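Long-range contacts in response regulator (Colwellia psychrerythraea, PDB 3EQZ), which belongs to the CheY-like receiver domains of response regulators and probably serves as a signalling module of a two-component system: residues Arg5-Asp10 with Glu31-Pro36; Thr21-Ile26 with Cys117-Leu122; Leu42-Gln47 with His71-Ser76; Ile49-Leu54 with Ser76-Ser81. All blocks are in the same frame, centred on the assembly; numbering follows the deposited sequence.

Contact 1 of 4, residues Arg5-Asp10 with Glu31-Pro36; sequences RVFIVD and EAFQHP
Phe-7 and Phe-33 lie side by side on one face of the sheet, pointing the same way, with CD1 of Phe-7 3.5 Å from CE2 of Phe-33, which arrives at the edge of the Phe-7 ring. Beneath them the backbones are knitted by four bonds. The N-H of Phe-33 meets the carbonyl O of Ile-8 at 2.7 Å and almost straight, 178° at the hydrogen, while Glu-31 N to Val-6 O, Ile-8 N to Glu-31 O and Asp-10 N to Phe-33 O continue the parallel ladder. Strands 6-9 and 30-33 are thereby joined as the two strands of a right-handed beta-alpha-beta unit of the receiver fold, whose helix 13-23 covers the other face, over Ile-8 and Ala-32. The CB atoms of that pair are 4.1 Å apart. Toward solvent the contact loosens. Glu-31, its CG anti to the backbone N (chi1 169°), is exposed and crosses the Phe-7 ring obliquely, its OE1 4.0 Å from CE1 of Phe-7. At the other end Val-9 CG1 only grazes Pro-36, 4.1 Å from its CA. The carboxylate of Asp-10 is held by Thr-15 OG1 and the backbone N of Asp-12.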
loop_
_atom_site.group_PDB
_atom_site.type_symbol
_atom_site.label_atom_id
_atom_site.label_comp_id
_atom_site.label_asym_id
_atom_site.label_seq_id
_atom_site.Cartn_x
_atom_site.Cartn_y
_atom_site.Cartn_z
ATOM N N ARG B 5 19.429 -22.069 -14.196
ATOM C CA ARG B 5 18.561 -22.871 -13.355
ATOM C C ARG B 5 17.322 -22.029 -12.965
ATOM O O ARG B 5 17.460 -20.848 -12.608
ATOM C CB ARG B 5 19.315 -23.377 -12.122
ATOM C CG ARG B 5 20.595 -24.216 -12.449
ATOM C CD ARG B 5 21.214 -24.848 -11.165
ATOM N NE ARG B 5 21.552 -23.818 -10.170
ATOM C CZ ARG B 5 22.075 -24.081 -8.967
ATOM N NH1 ARG B 5 22.338 -25.337 -8.629
ATOM N NH2 ARG B 5 22.344 -23.113 -8.104
ATOM N N VAL B 6 16.142 -22.627 -13.066
ATOM C CA VAL B 6 14.907 -22.006 -12.567
ATOM C C VAL B 6 14.431 -22.902 -11.432
ATOM O O VAL B 6 14.437 -24.120 -11.581
ATOM C CB VAL B 6 13.833 -21.887 -13.653
ATOM C CG1 VAL B 6 12.546 -21.267 -13.088
ATOM C CG2 VAL B 6 14.361 -21.058 -14.827
ATOM N N PHE B 7 14.099 -22.319 -10.290
ATOM C CA PHE B 7 13.546 -23.075 -9.157
ATOM C C PHE B 7 12.145 -22.599 -8.936
ATOM O O PHE B 7 11.937 -21.388 -8.711
ATOM C CB PHE B 7 14.373 -22.828 -7.896
ATOM C CG PHE B 7 15.794 -23.332 -8.020
ATOM C CD1 PHE B 7 16.106 -24.666 -7.742
ATOM C CD2 PHE B 7 16.817 -22.494 -8.437
ATOM C CE1 PHE B 7 17.434 -25.167 -7.880
ATOM C CE2 PHE B 7 18.162 -22.987 -8.573
ATOM C CZ PHE B 7 18.458 -24.326 -8.304
ATOM N N ILE B 8 11.200 -23.521 -9.012
ATOM C CA ILE B 8 9.810 -23.238 -8.747
ATOM C C ILE B 8 9.477 -23.683 -7.320
ATOM O O ILE B 8 9.633 -24.868 -6.986
ATOM C CB ILE B 8 8.861 -24.004 -9.707
ATOM C CG1 ILE B 8 9.118 -23.560 -11.138
ATOM C CG2 ILE B 8 7.355 -23.773 -9.305
ATOM C CD1 ILE B 8 8.550 -24.484 -12.215
ATOM N N VAL B 9 9.030 -22.733 -6.494
ATOM C CA VAL B 9 8.719 -23.011 -5.092
ATOM C C VAL B 9 7.215 -22.746 -4.824
ATOM O O VAL B 9 6.736 -21.600 -4.814
ATOM C CB VAL B 9 9.634 -22.205 -4.165
ATOM C CG1 VAL B 9 9.512 -22.670 -2.718
ATOM C CG2 VAL B 9 11.090 -22.263 -4.695
ATOM N N ASP B 10 6.466 -23.823 -4.616
ATOM C CA ASP B 10 5.012 -23.722 -4.537
ATOM C C ASP B 10 4.567 -25.038 -3.984
ATOM O O ASP B 10 4.845 -26.087 -4.587
ATOM C CB ASP B 10 4.451 -23.562 -5.949
ATOM C CG ASP B 10 2.932 -23.316 -5.979
ATOM O OD1 ASP B 10 2.242 -23.409 -4.918
ATOM O OD2 ASP B 10 2.441 -22.991 -7.093
ATOM N N GLU B 31 13.557 -26.979 -11.872
ATOM C CA GLU B 31 13.337 -27.920 -10.809
ATOM C C GLU B 31 12.240 -27.358 -9.886
ATOM O O GLU B 31 12.273 -26.188 -9.512
ATOM C CB GLU B 31 14.652 -28.119 -10.055
ATOM C CG GLU B 31 14.479 -28.872 -8.767
ATOM C CD GLU B 31 15.747 -29.637 -8.290
ATOM O OE1 GLU B 31 16.887 -29.091 -8.382
ATOM O OE2 GLU B 31 15.574 -30.780 -7.794
ATOM N N ALA B 32 11.256 -28.184 -9.546
ATOM C CA ALA B 32 10.167 -27.732 -8.734
ATOM C C ALA B 32 10.250 -28.307 -7.325
ATOM O O ALA B 32 10.486 -29.515 -7.164
ATOM C CB ALA B 32 8.846 -28.096 -9.380
ATOM N N PHE B 33 10.059 -27.444 -6.318
ATOM C CA PHE B 33 10.071 -27.829 -4.892
ATOM C C PHE B 33 8.703 -27.628 -4.270
ATOM O O PHE B 33 8.224 -26.477 -4.196
ATOM C CB PHE B 33 11.057 -26.959 -4.112
ATOM C CG PHE B 33 12.480 -27.246 -4.446
ATOM C CD1 PHE B 33 13.240 -28.062 -3.628
ATOM C CD2 PHE B 33 13.039 -26.764 -5.613
ATOM C CE1 PHE B 33 14.541 -28.358 -3.958
ATOM C CE2 PHE B 33 14.333 -27.077 -5.953
ATOM C CZ PHE B 33 15.088 -27.859 -5.123
ATOM N N GLN B 34 8.068 -28.704 -3.813
ATOM C CA GLN B 34 6.797 -28.554 -3.131
ATOM C C GLN B 34 7.019 -28.268 -1.626
ATOM O O GLN B 34 6.062 -27.952 -0.897
ATOM C CB GLN B 34 5.903 -29.787 -3.306
ATOM C CG GLN B 34 6.137 -30.587 -4.605
ATOM C CD GLN B 34 4.971 -30.489 -5.585
ATOM O OE1 GLN B 34 5.171 -30.464 -6.813
ATOM N NE2 GLN B 34 3.743 -30.440 -5.048
ATOM N N HIS B 35 8.266 -28.364 -1.173
ATOM C CA HIS B 35 8.586 -28.163 0.219
ATOM C C HIS B 35 9.595 -27.049 0.358
ATOM O O HIS B 35 10.799 -27.237 0.111
ATOM C CB HIS B 35 9.166 -29.448 0.862
ATOM C CG HIS B 35 8.222 -30.608 0.833
ATOM N ND1 HIS B 35 8.252 -31.570 -0.163
ATOM C CD2 HIS B 35 7.205 -30.947 1.661
ATOM C CE1 HIS B 35 7.295 -32.453 0.062
ATOM N NE2 HIS B 35 6.646 -32.099 1.161
ATOM N N PRO B 36 9.112 -25.877 0.782
ATOM C CA PRO B 36 9.950 -24.688 0.869
ATOM C C PRO B 36 11.197 -24.917 1.692
ATOM O O PRO B 36 12.276 -24.447 1.341
ATOM C CB PRO B 36 9.039 -23.665 1.567
ATOM C CG PRO B 36 7.643 -24.077 1.161
ATOM C CD PRO B 36 7.675 -25.575 0.917
#

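Contact 2 of 4, residues Thr21-Ile26 with Cys117-Leu122; sequences TIVEPI and CFLTSL
Leu-119 reaches across from helix 112-124 and meets Val-23 and Ile-26 at about right angles to each, so that its branched end touches one and its stem the other. CD1 is the advancing methyl: it stands 3.6 Å from CG2 of Val-23 and, more loosely, 4.3 Å from CG2 of Ile-22. The CG of Leu-119 is anti to its carbonyl carbon (chi1 -65°), and with chi2 at 174° the side chain reaches segment 21-26. Ile-26 approaches the stem of the leucine from three residues beyond Val-23. Its CD1 lies 4.0 Å from CB of Leu-119, and its CG2 rests 3.8 Å from the carbonyl O of the same residue, an apolar methyl against the helix backbone.

The same CD1 also comes 3.6 Å from OG1 of Thr-120, whose side chain again runs roughly perpendicular to that of Ile-26. This hydroxyl bonds to the carbonyl O of Thr-116, one turn back in its own helix, so its contact with the isoleucine is purely van der Waals. Between the two segments the cohesion is therefore carried by apolar branches, with Leu-119 buried and Ile-26 partly exposed.

In the receiver fold this joins the first and last helices, which flank the same face of the parallel sheet. Val-23 continues inward onto Ile-51 of strand 49-53, and Leu-122 onto Ile-49. Phe-118 packs on strand 101-107 and also against Val-114 of the second subunit, while Cys-117 meets Cys-117 of that subunit.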
loop_
_atom_site.group_PDB
_atom_site.type_symbol
_atom_site.label_atom_id
_atom_site.label_comp_id
_atom_site.label_asym_id
_atom_site.label_seq_id
_atom_site.Cartn_x
_atom_site.Cartn_y
_atom_site.Cartn_z
ATOM N N THR B 21 5.241 -26.679 -16.526
ATOM C CA THR B 21 5.017 -26.917 -17.939
ATOM C C THR B 21 5.230 -25.649 -18.781
ATOM O O THR B 21 5.615 -25.735 -19.938
ATOM C CB THR B 21 3.631 -27.539 -18.215
ATOM O OG1 THR B 21 2.601 -26.618 -17.827
ATOM C CG2 THR B 21 3.455 -28.862 -17.441
ATOM N N ILE B 22 5.036 -24.475 -18.194
ATOM C CA ILE B 22 5.279 -23.241 -18.905
ATOM C C ILE B 22 6.772 -22.927 -18.996
ATOM O O ILE B 22 7.238 -22.411 -19.986
ATOM C CB ILE B 22 4.509 -22.047 -18.235
ATOM C CG1 ILE B 22 3.032 -22.145 -18.558
ATOM C CG2 ILE B 22 5.031 -20.687 -18.749
ATOM C CD1 ILE B 22 2.161 -21.523 -17.508
ATOM N N VAL B 23 7.537 -23.254 -17.957
ATOM C CA VAL B 23 8.954 -22.917 -17.939
ATOM C C VAL B 23 9.816 -23.890 -18.745
ATOM O O VAL B 23 10.847 -23.513 -19.325
ATOM C CB VAL B 23 9.518 -22.884 -16.466
ATOM C CG1 VAL B 23 11.041 -22.760 -16.478
ATOM C CG2 VAL B 23 8.852 -21.759 -15.602
ATOM N N GLU B 24 9.456 -25.158 -18.725
ATOM C CA GLU B 24 10.420 -26.122 -19.214
ATOM C C GLU B 24 10.753 -25.969 -20.713
ATOM O O GLU B 24 11.889 -26.157 -21.111
ATOM C CB GLU B 24 9.944 -27.544 -18.919
ATOM C CG GLU B 24 11.064 -28.567 -19.025
ATOM C CD GLU B 24 10.722 -29.894 -18.311
ATOM O OE1 GLU B 24 9.527 -30.111 -18.010
ATOM O OE2 GLU B 24 11.644 -30.700 -18.038
ATOM N N PRO B 25 9.760 -25.631 -21.562
ATOM C CA PRO B 25 10.159 -25.468 -22.977
ATOM C C PRO B 25 11.129 -24.323 -23.167
ATOM O O PRO B 25 11.804 -24.244 -24.202
ATOM C CB PRO B 25 8.820 -25.143 -23.687
ATOM C CG PRO B 25 7.797 -25.904 -22.889
ATOM C CD PRO B 25 8.295 -25.672 -21.412
ATOM N N ILE B 26 11.215 -23.426 -22.192
ATOM C CA ILE B 26 12.034 -22.241 -22.363
ATOM C C ILE B 26 13.345 -22.375 -21.595
ATOM O O ILE B 26 14.397 -22.051 -22.122
ATOM C CB ILE B 26 11.268 -20.933 -21.910
ATOM C CG1 ILE B 26 9.945 -20.824 -22.692
ATOM C CG2 ILE B 26 12.172 -19.719 -22.091
ATOM C CD1 ILE B 26 8.874 -19.877 -22.156
ATOM N N CYS B 117 5.551 -15.217 -22.520
ATOM C CA CYS B 117 6.151 -14.065 -23.163
ATOM C C CYS B 117 7.318 -13.446 -22.322
ATOM O O CYS B 117 8.453 -13.249 -22.818
ATOM C CB CYS B 117 5.046 -13.052 -23.444
ATOM S SG CYS B 117 5.616 -11.680 -24.430
ATOM N N PHE B 118 7.074 -13.219 -21.026
ATOM C CA PHE B 118 8.130 -12.733 -20.142
ATOM C C PHE B 118 9.366 -13.660 -20.044
ATOM O O PHE B 118 10.518 -13.217 -20.134
ATOM C CB PHE B 118 7.584 -12.431 -18.736
ATOM C CG PHE B 118 8.656 -11.961 -17.785
ATOM C CD1 PHE B 118 9.275 -10.727 -17.968
ATOM C CD2 PHE B 118 9.071 -12.761 -16.735
ATOM C CE1 PHE B 118 10.303 -10.303 -17.110
ATOM C CE2 PHE B 118 10.079 -12.349 -15.880
ATOM C CZ PHE B 118 10.681 -11.110 -16.049
ATOM N N LEU B 119 9.145 -14.950 -19.802
ATOM C CA LEU B 119 10.291 -15.859 -19.703
ATOM C C LEU B 119 11.041 -15.951 -21.046
ATOM O O LEU B 119 12.255 -16.070 -21.085
ATOM C CB LEU B 119 9.834 -17.236 -19.266
ATOM C CG LEU B 119 9.229 -17.339 -17.835
ATOM C CD1 LEU B 119 8.690 -18.722 -17.576
ATOM C CD2 LEU B 119 10.287 -16.987 -16.803
ATOM N N THR B 120 10.319 -15.910 -22.150
ATOM C CA THR B 120 10.978 -15.815 -23.447
ATOM C C THR B 120 11.899 -14.593 -23.530
ATOM O O THR B 120 13.089 -14.749 -23.842
ATOM C CB THR B 120 9.954 -15.867 -24.587
ATOM O OG1 THR B 120 9.222 -17.094 -24.466
ATOM C CG2 THR B 120 10.623 -15.797 -26.004
ATOM N N SER B 121 11.413 -13.386 -23.216
ATOM C CA SER B 121 12.355 -12.249 -23.279
ATOM C C SER B 121 13.510 -12.408 -22.265
ATOM O O SER B 121 14.659 -12.001 -22.531
ATOM C CB SER B 121 11.658 -10.903 -23.065
ATOM O OG SER B 121 11.177 -10.811 -21.729
ATOM N N LEU B 122 13.209 -13.006 -21.113
ATOM C CA LEU B 122 14.207 -13.163 -20.056
ATOM C C LEU B 122 15.354 -14.035 -20.570
ATOM O O LEU B 122 16.548 -13.715 -20.392
ATOM C CB LEU B 122 13.564 -13.727 -18.771
ATOM C CG LEU B 122 14.471 -13.845 -17.539
ATOM C CD1 LEU B 122 15.083 -12.505 -17.191
ATOM C CD2 LEU B 122 13.733 -14.457 -16.296
#

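Contact 3 of 4, residues Leu42-Gln47 with His71-Ser76; sequences LSLNKQ and HKSPAS
Two waters bridge Lys-46 and Ser-76, a polar link between two irregular segments that otherwise meet by van der Waals and CH...O contacts. One water donates to Lys-46 O at 2.7 Å and accepts from Ser-76 OG, also at 2.7 Å. The other lies within bonding distance of the same carbonyl, of OG of Ser-76 and of the carbonyl O of Pro-74, 2.6 Å away; with atoms elsewhere counted it has more acceptors than protons, so its bonds to the two carbonyls are probably shared.

Beside the waters, Pro-74 lies against the backbone of 44-46. Its CG is 3.6 Å from the N of Lys-46, and its CD meets the carbonyl O of Leu-44. Both segments are connections that lead into neighbouring parallel strands of the receiver fold, 49-53 and 76-81. The second comes off helix 60-70 through a Schellman motif, in which Lys-72 takes positive phi and Ser-73 N returns to Leu-68 O.

Further inward, Leu-44 has CB 4.1 Å from CB of Ala-75, and its CD1 comes 3.9 Å from OG of Ser-73. That hydroxyl, anti to the backbone N (chi1 -178°), also receives a weak bond from the N-H of Ala-75. The CA of Ala-75 makes a CH...O contact with Asn-45 O, and Leu-44 and Ala-75 both pack on Ile-50. The exposed Lys-46 has CB 4.2 Å from CB of Pro-74.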
loop_
_atom_site.group_PDB
_atom_site.type_symbol
_atom_site.label_atom_id
_atom_site.label_comp_id
_atom_site.label_asym_id
_atom_site.label_seq_id
_atom_site.Cartn_x
_atom_site.Cartn_y
_atom_site.Cartn_z
ATOM N N LEU B 42 19.381 -24.954 -0.286
ATOM C CA LEU B 42 20.187 -24.687 -1.490
ATOM C C LEU B 42 20.888 -23.350 -1.414
ATOM O O LEU B 42 20.382 -22.412 -0.810
ATOM C CB LEU B 42 19.316 -24.692 -2.746
ATOM C CG LEU B 42 18.636 -26.001 -3.108
ATOM C CD1 LEU B 42 17.829 -25.831 -4.354
ATOM C CD2 LEU B 42 19.720 -27.050 -3.276
ATOM N N SER B 43 22.060 -23.247 -2.029
ATOM C CA SER B 43 22.698 -21.919 -2.120
ATOM C C SER B 43 22.673 -21.477 -3.598
ATOM O O SER B 43 23.039 -22.211 -4.498
ATOM C CB SER B 43 24.122 -21.871 -1.495
ATOM O OG SER B 43 24.112 -21.840 -0.050
ATOM N N LEU B 44 22.176 -20.284 -3.832
ATOM C CA LEU B 44 21.841 -19.899 -5.167
ATOM C C LEU B 44 22.843 -18.937 -5.787
ATOM O O LEU B 44 23.551 -18.235 -5.082
ATOM C CB LEU B 44 20.449 -19.285 -5.126
ATOM C CG LEU B 44 19.539 -20.243 -4.364
ATOM C CD1 LEU B 44 18.302 -19.520 -3.876
ATOM C CD2 LEU B 44 19.205 -21.468 -5.228
ATOM N N ASN B 45 22.879 -18.904 -7.114
ATOM C CA ASN B 45 23.795 -18.024 -7.798
ATOM C C ASN B 45 23.087 -16.829 -8.422
ATOM O O ASN B 45 21.881 -16.791 -8.556
ATOM C CB ASN B 45 24.587 -18.783 -8.880
ATOM C CG ASN B 45 25.053 -20.140 -8.411
ATOM O OD1 ASN B 45 25.713 -20.250 -7.366
ATOM N ND2 ASN B 45 24.677 -21.198 -9.165
ATOM N N LYS B 46 23.888 -15.869 -8.831
ATOM C CA LYS B 46 23.420 -14.676 -9.443
ATOM C C LYS B 46 22.577 -15.006 -10.662
ATOM O O LYS B 46 21.616 -14.309 -10.935
ATOM C CB LYS B 46 24.617 -13.787 -9.778
ATOM C CG LYS B 46 24.299 -12.355 -9.974
ATOM C CD LYS B 46 25.580 -11.602 -10.288
ATOM C CE LYS B 46 26.403 -11.412 -9.022
ATOM N NZ LYS B 46 27.596 -10.452 -9.112
ATOM N N GLN B 47 22.894 -16.086 -11.368
ATOM C CA GLN B 47 22.170 -16.440 -12.608
ATOM C C GLN B 47 20.929 -17.311 -12.400
ATOM O O GLN B 47 20.178 -17.568 -13.349
ATOM C CB GLN B 47 23.139 -17.112 -13.633
ATOM C CG GLN B 47 24.618 -16.576 -13.542
ATOM C CD GLN B 47 25.484 -17.420 -12.524
ATOM O OE1 GLN B 47 25.759 -18.615 -12.755
ATOM N NE2 GLN B 47 25.885 -16.805 -11.413
ATOM N N HIS B 71 20.506 -14.364 3.979
ATOM C CA HIS B 71 21.684 -14.841 3.258
ATOM C C HIS B 71 22.045 -13.991 2.053
ATOM O O HIS B 71 22.906 -14.354 1.299
ATOM C CB HIS B 71 21.529 -16.326 2.885
ATOM C CG HIS B 71 21.388 -17.199 4.099
ATOM N ND1 HIS B 71 20.165 -17.509 4.657
ATOM C CD2 HIS B 71 22.324 -17.714 4.933
ATOM C CE1 HIS B 71 20.352 -18.232 5.745
ATOM N NE2 HIS B 71 21.653 -18.370 5.935
ATOM N N LYS B 72 21.394 -12.844 1.865
ATOM C CA LYS B 72 21.782 -11.975 0.756
ATOM C C LYS B 72 21.822 -12.702 -0.600
ATOM O O LYS B 72 22.700 -12.443 -1.418
ATOM C CB LYS B 72 23.173 -11.452 1.013
ATOM C CG LYS B 72 23.359 -10.980 2.418
ATOM C CD LYS B 72 23.504 -9.483 2.477
ATOM C CE LYS B 72 24.275 -9.061 3.739
ATOM N NZ LYS B 72 24.267 -7.572 3.901
ATOM N N SER B 73 20.883 -13.593 -0.851
ATOM C CA SER B 73 20.825 -14.232 -2.144
ATOM C C SER B 73 20.919 -13.238 -3.313
ATOM O O SER B 73 20.281 -12.176 -3.320
ATOM C CB SER B 73 19.557 -15.080 -2.257
ATOM O OG SER B 73 19.474 -15.771 -3.507
ATOM N N PRO B 74 21.718 -13.600 -4.320
ATOM C CA PRO B 74 21.884 -12.746 -5.479
ATOM C C PRO B 74 20.923 -13.157 -6.613
ATOM O O PRO B 74 20.923 -12.538 -7.672
ATOM C CB PRO B 74 23.373 -12.978 -5.849
ATOM C CG PRO B 74 23.575 -14.447 -5.558
ATOM C CD PRO B 74 22.678 -14.741 -4.338
ATOM N N ALA B 75 20.083 -14.166 -6.374
ATOM C CA ALA B 75 19.282 -14.768 -7.432
ATOM C C ALA B 75 18.154 -13.814 -7.877
ATOM O O ALA B 75 17.764 -12.963 -7.133
ATOM C CB ALA B 75 18.672 -16.124 -6.961
ATOM N N SER B 76 17.673 -13.946 -9.109
ATOM C CA SER B 76 16.507 -13.155 -9.552
ATOM C C SER B 76 15.284 -13.822 -8.975
ATOM O O SER B 76 15.205 -15.079 -8.921
ATOM C CB SER B 76 16.371 -13.137 -11.066
ATOM O OG SER B 76 17.501 -12.548 -11.656
HETATM O O HOH W 1 20.034 -11.831 -9.977
HETATM O O HOH W 2 19.262 -14.417 -12.352
#

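Contact 4 of 4, residues Ile49-Leu54 with Ser76-Ser81; sequences IIILDL and SLILIS
Ile-50 is bonded to strand 76-81 through both its backbone polar groups: its N-H goes to Ser-76 O and its own carbonyl O receives the N-H of Ile-78 at 2.7 Å. Leu-52 repeats the pattern, giving its N-H to Ile-78 O, also at 2.7 Å, and taking that of Ile-80. A fifth bond, Leu-54 N to Ile-80 O, closes the ladder. The bond into Leu-52 O is the most bent, 152° at the hydrogen. The intervening residues turn their backbone groups to the other side: Ile-49, Ile-51 and Asp-53 bond to segment 5-10, while their CA atoms make CH...O contacts with Ser-76, Ile-78 and Ile-80.

This is the buried centre of the five-stranded parallel sheet, and helix 60-70 connects the two strands in a beta-alpha-beta crossover. On the face of Ile-51 and Ile-80, CD1 of Ile-80 presses to 3.4 Å from CG2 of Ile-51, tighter than usual. CD1 of Ile-78 touches both CG2 of Ile-49 and CG1 of Ile-51. On the other face, where helix 60-70 covers Ile-50 and Leu-52 and helix 87-97 meets Leu-79, CD1 of Leu-77 reaches CG2 of Ile-50 at 3.7 Å, and Leu-52 and Leu-79 lie side by side.

Asp-53 sits at the strand end with CG anti to the backbone N (chi1 -173°). Its OD1 forms a salt bridge with Lys-108 and its OD2 accepts from the N-H of Met-55. Its place beside Asp-10 is consistent with the acidic pocket at the C-terminal strand ends of receiver domains. Nearby, CD1 of Leu-54 is 3.5 Å from CB of Ser-81.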
loop_
_atom_site.group_PDB
_atom_site.type_symbol
_atom_site.label_atom_id
_atom_site.label_comp_id
_atom_site.label_asym_id
_atom_site.label_seq_id
_atom_site.Cartn_x
_atom_site.Cartn_y
_atom_site.Cartn_z
ATOM N N ILE B 49 17.123 -18.195 -11.258
ATOM C CA ILE B 49 15.823 -17.522 -11.252
ATOM C C ILE B 49 14.869 -18.310 -10.339
ATOM O O ILE B 49 14.728 -19.520 -10.473
ATOM C CB ILE B 49 15.216 -17.520 -12.634
ATOM C CG1 ILE B 49 16.104 -16.697 -13.590
ATOM C CG2 ILE B 49 13.795 -16.937 -12.569
ATOM C CD1 ILE B 49 15.990 -17.207 -15.073
ATOM N N ILE B 50 14.255 -17.638 -9.385
ATOM C CA ILE B 50 13.379 -18.307 -8.418
ATOM C C ILE B 50 11.961 -17.822 -8.687
ATOM O O ILE B 50 11.718 -16.604 -8.704
ATOM C CB ILE B 50 13.736 -17.933 -6.978
ATOM C CG1 ILE B 50 15.216 -18.282 -6.700
ATOM C CG2 ILE B 50 12.752 -18.557 -5.979
ATOM C CD1 ILE B 50 15.735 -17.591 -5.417
ATOM N N ILE B 51 11.043 -18.746 -8.916
ATOM C CA ILE B 51 9.632 -18.387 -9.012
ATOM C C ILE B 51 8.996 -18.825 -7.721
ATOM O O ILE B 51 8.954 -20.015 -7.411
ATOM C CB ILE B 51 8.946 -19.009 -10.244
ATOM C CG1 ILE B 51 9.694 -18.615 -11.540
ATOM C CG2 ILE B 51 7.442 -18.696 -10.281
ATOM C CD1 ILE B 51 9.128 -19.346 -12.821
ATOM N N LEU B 52 8.527 -17.845 -6.950
ATOM C CA LEU B 52 8.081 -18.091 -5.587
ATOM C C LEU B 52 6.580 -17.809 -5.435
ATOM O O LEU B 52 6.144 -16.653 -5.637
ATOM C CB LEU B 52 8.879 -17.243 -4.586
ATOM C CG LEU B 52 8.451 -17.331 -3.078
ATOM C CD1 LEU B 52 8.510 -18.792 -2.516
ATOM C CD2 LEU B 52 9.260 -16.378 -2.145
ATOM N N ASP B 53 5.785 -18.848 -5.127
ATOM C CA ASP B 53 4.382 -18.616 -4.802
ATOM C C ASP B 53 4.345 -18.188 -3.348
ATOM O O ASP B 53 5.014 -18.792 -2.544
ATOM C CB ASP B 53 3.471 -19.854 -5.038
ATOM C CG ASP B 53 1.950 -19.522 -4.846
ATOM O OD1 ASP B 53 1.214 -19.383 -5.866
ATOM O OD2 ASP B 53 1.497 -19.349 -3.692
ATOM N N LEU B 54 3.578 -17.143 -3.016
ATOM C CA LEU B 54 3.559 -16.632 -1.657
ATOM C C LEU B 54 2.855 -17.604 -0.728
ATOM O O LEU B 54 3.018 -17.539 0.469
ATOM C CB LEU B 54 2.843 -15.281 -1.568
ATOM C CG LEU B 54 3.524 -14.075 -2.209
ATOM C CD1 LEU B 54 2.669 -12.841 -1.923
ATOM C CD2 LEU B 54 4.963 -13.881 -1.752
ATOM N N SER B 76 17.673 -13.946 -9.109
ATOM C CA SER B 76 16.507 -13.155 -9.552
ATOM C C SER B 76 15.284 -13.822 -8.975
ATOM O O SER B 76 15.205 -15.079 -8.921
ATOM C CB SER B 76 16.371 -13.137 -11.066
ATOM O OG SER B 76 17.501 -12.548 -11.656
ATOM N N LEU B 77 14.314 -12.995 -8.575
ATOM C CA LEU B 77 13.122 -13.483 -7.932
ATOM C C LEU B 77 11.835 -13.039 -8.643
ATOM O O LEU B 77 11.663 -11.843 -8.982
ATOM C CB LEU B 77 13.130 -13.043 -6.470
ATOM C CG LEU B 77 12.040 -13.488 -5.510
ATOM C CD1 LEU B 77 12.074 -14.968 -5.380
ATOM C CD2 LEU B 77 12.260 -12.796 -4.150
ATOM N N ILE B 78 10.942 -13.998 -8.863
ATOM C CA ILE B 78 9.595 -13.718 -9.395
ATOM C C ILE B 78 8.578 -14.159 -8.349
ATOM O O ILE B 78 8.709 -15.242 -7.807
ATOM C CB ILE B 78 9.318 -14.490 -10.689
ATOM C CG1 ILE B 78 10.258 -14.000 -11.798
ATOM C CG2 ILE B 78 7.872 -14.369 -11.069
ATOM C CD1 ILE B 78 10.513 -14.999 -12.988
ATOM N N LEU B 79 7.611 -13.298 -8.019
ATOM C CA LEU B 79 6.663 -13.609 -6.994
ATOM C C LEU B 79 5.302 -13.822 -7.583
ATOM O O LEU B 79 4.873 -13.086 -8.459
ATOM C CB LEU B 79 6.579 -12.503 -5.956
ATOM C CG LEU B 79 7.880 -12.069 -5.314
ATOM C CD1 LEU B 79 7.580 -10.804 -4.490
ATOM C CD2 LEU B 79 8.472 -13.219 -4.392
ATOM N N ILE B 80 4.599 -14.817 -7.074
ATOM C CA ILE B 80 3.288 -15.135 -7.603
ATOM C C ILE B 80 2.279 -15.230 -6.501
ATOM O O ILE B 80 2.590 -15.760 -5.441
ATOM C CB ILE B 80 3.315 -16.428 -8.399
ATOM C CG1 ILE B 80 4.411 -16.301 -9.506
ATOM C CG2 ILE B 80 1.887 -16.639 -9.016
ATOM C CD1 ILE B 80 4.346 -17.332 -10.596
ATOM N N SER B 81 1.088 -14.657 -6.744
ATOM C CA SER B 81 -0.010 -14.652 -5.752
ATOM C C SER B 81 -1.234 -13.914 -6.281
ATOM O O SER B 81 -1.122 -13.163 -7.252
ATOM C CB SER B 81 0.462 -13.896 -4.490
ATOM O OG SER B 81 -0.294 -14.297 -3.360
#

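In the fold
Contacts 1 and 4 share one parallel sheet, their centres 10 Å apart, because strands 6-9 and 49-53 are neighbours in it; backbone bonds of Ile-51 with Phe-7 and Val-9 join them, and Asp-10 packs on Asp-53. Along the chain contact 1 closes before contacts 3 and 4 open, both nested within the loop closed by contact 2. Contact 3 lies 13 Å from contact 4 between centres, at the start of the same two strands, and shares Ser-76 with it. Contact 2 brings two helices together over one face of the sheet, about 20 Å from contact 3 between centres. Together they join the sheet, its helices and the loops leading into its inner strands into one receiver domain.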